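Local structure of exonuclease VapC9 (Pyrobaculum aerophilum, 1V8P) at residues 56-61 against 96-101. The protein acts as a magnesium-dependent nuclease of the PIN-domain family, showing slow exonuclease activity on single-stranded DNA, and is probably the ribonuclease toxin of a toxin-antitoxin pair. The protein carries 1 engineered substitution. Numbering follows the deposited sequence.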
# COMPACT_ATOMS: atom_id res chain seq x y z
N ILE C 56 -15.67 16.30 3.38
CA ILE C 56 -14.79 15.15 3.17
C ILE C 56 -15.67 14.07 2.61
O ILE C 56 -16.89 14.23 2.50
CB ILE C 56 -14.20 14.58 4.50
CG1 ILE C 56 -15.35 14.19 5.43
CG2 ILE C 56 -13.23 15.57 5.13
CD1 ILE C 56 -14.93 13.85 6.83
N LEU C 57 -15.07 12.95 2.26
CA LEU C 57 -15.81 11.82 1.75
C LEU C 57 -15.77 10.80 2.90
O LEU C 57 -15.01 10.98 3.85
CB LEU C 57 -15.12 11.24 0.51
CG LEU C 57 -14.86 12.12 -0.72
CD1 LEU C 57 -14.28 11.24 -1.83
CD2 LEU C 57 -16.13 12.75 -1.19
N HIS C 58 -16.57 9.75 2.85
CA HIS C 58 -16.49 8.75 3.92
C HIS C 58 -15.06 8.20 3.92
O HIS C 58 -14.46 7.98 4.98
CB HIS C 58 -17.47 7.61 3.67
CG HIS C 58 -18.90 7.96 3.93
ND1 HIS C 58 -19.41 8.12 5.21
CD2 HIS C 58 -19.94 8.17 3.08
CE1 HIS C 58 -20.70 8.42 5.13
NE2 HIS C 58 -21.04 8.45 3.85
N LEU C 59 -14.53 7.97 2.72
CA LEU C 59 -13.18 7.43 2.54
C LEU C 59 -12.15 8.19 3.38
O LEU C 59 -11.18 7.62 3.86
CB LEU C 59 -12.76 7.53 1.08
CG LEU C 59 -11.66 6.70 0.39
CD1 LEU C 59 -10.90 7.61 -0.53
CD2 LEU C 59 -10.71 6.07 1.38
N THR C 60 -12.36 9.49 3.55
CA THR C 60 -11.43 10.32 4.30
C THR C 60 -11.23 9.83 5.73
O THR C 60 -10.12 9.86 6.25
CB THR C 60 -11.92 11.78 4.32
OG1 THR C 60 -12.10 12.23 2.98
CG2 THR C 60 -10.90 12.68 5.02
N ILE C 61 -12.31 9.38 6.36
CA ILE C 61 -12.27 8.89 7.73
C ILE C 61 -11.27 7.76 7.87
O ILE C 61 -10.42 7.77 8.76
CB ILE C 61 -13.68 8.42 8.16
CG1 ILE C 61 -14.62 9.63 8.25
CG2 ILE C 61 -13.61 7.66 9.48
CD1 ILE C 61 -16.09 9.29 8.08
N LEU C 96 -19.81 13.98 2.22
CA LEU C 96 -20.56 13.83 0.98
C LEU C 96 -20.87 12.37 0.72
O LEU C 96 -20.33 11.49 1.38
CB LEU C 96 -19.75 14.41 -0.19
CG LEU C 96 -19.23 15.82 0.12
CD1 LEU C 96 -18.57 16.41 -1.10
CD2 LEU C 96 -20.39 16.68 0.59
N GLU C 97 -21.73 12.13 -0.26
CA GLU C 97 -22.12 10.77 -0.62
C GLU C 97 -21.01 10.11 -1.39
O GLU C 97 -20.18 10.78 -1.99
CB GLU C 97 -23.37 10.77 -1.51
CG GLU C 97 -24.61 11.42 -0.92
CD GLU C 97 -25.85 11.16 -1.78
OE1 GLU C 97 -25.77 11.26 -3.04
OE2 GLU C 97 -26.92 10.86 -1.20
N ASP C 98 -21.00 8.80 -1.42
CA ASP C 98 -19.98 8.10 -2.18
C ASP C 98 -20.25 8.28 -3.67
O ASP C 98 -21.40 8.30 -4.11
CB ASP C 98 -19.98 6.61 -1.84
CG ASP C 98 -19.69 6.36 -0.37
OD1 ASP C 98 -20.25 5.39 0.17
OD2 ASP C 98 -18.92 7.14 0.23
N PRO C 99 -19.19 8.46 -4.46
CA PRO C 99 -19.24 8.64 -5.91
C PRO C 99 -19.56 7.33 -6.62
O PRO C 99 -19.46 6.26 -6.03
CB PRO C 99 -17.83 9.10 -6.25
CG PRO C 99 -17.32 9.67 -4.97
CD PRO C 99 -17.85 8.76 -3.93
N PRO C 100 -19.96 7.39 -7.90
CA PRO C 100 -20.26 6.18 -8.66
C PRO C 100 -18.94 5.46 -8.89
O PRO C 100 -17.98 6.07 -9.34
CB PRO C 100 -20.81 6.73 -9.98
CG PRO C 100 -21.38 8.04 -9.59
CD PRO C 100 -20.35 8.59 -8.65
N LEU C 101 -18.86 4.17 -8.58
CA LEU C 101 -17.58 3.49 -8.77
C LEU C 101 -17.00 3.63 -10.18
O LEU C 101 -15.86 4.06 -10.35
CB LEU C 101 -17.69 2.00 -8.41
CG LEU C 101 -16.40 1.20 -8.66
CD1 LEU C 101 -15.90 0.66 -7.35
CD2 LEU C 101 -16.66 0.06 -9.64
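Leu96 N gives its hydrogen to Ile56 O (2.9 Å, N-H...O 169°), the one backbone bond joining the two segments at the C-terminal ends of neighbouring parallel strands, 54-56 and 94-95, of the PIN-domain sheet. Beyond this rung the chains part: residues 58-61 begin helix 58-73, whereas 96-101 run as a loop toward helix 101-111. The buried part combines this bond with apolar packing. Leu57 CD2 meets Leu96 CB at 4.1 Å, and both leucines also rest on Leu31 of strand 30-32. CG beside the backbone N (chi1 -58°) swings the CD2 branch of Leu57 toward Leu96. The turn into the helix is held from within, Leu57 N donating to Thr60 OG1 (3.1 Å), a hydroxyl that also bonds to Tyr120 of helix 115-127. Strand 54-56 runs beside strand 30-32, which leads to Asp33, a predicted magnesium ligand whose side chain is about 7 Å from that of Ile56.

The other side is polar and only partly buried, and it faces the second subunit. There His58 ND1 bonds to Asp98 OD1 of the second subunit, Asp98 OD1 in turn is hydrogen-bonded to His58 ND1 of that subunit, and the two His58 rings stack. Asp98 OD2 is hydrogen-bonded to Tyr62 OH of the second subunit, while NE2 of its own chain's His58 stays 4.4 Å from OD2. Ring and carboxylate planes stand 68° apart, and OD2 of Asp98 lies in the His58 ring plane, 3.2 Å from CD2 at the ring's edge.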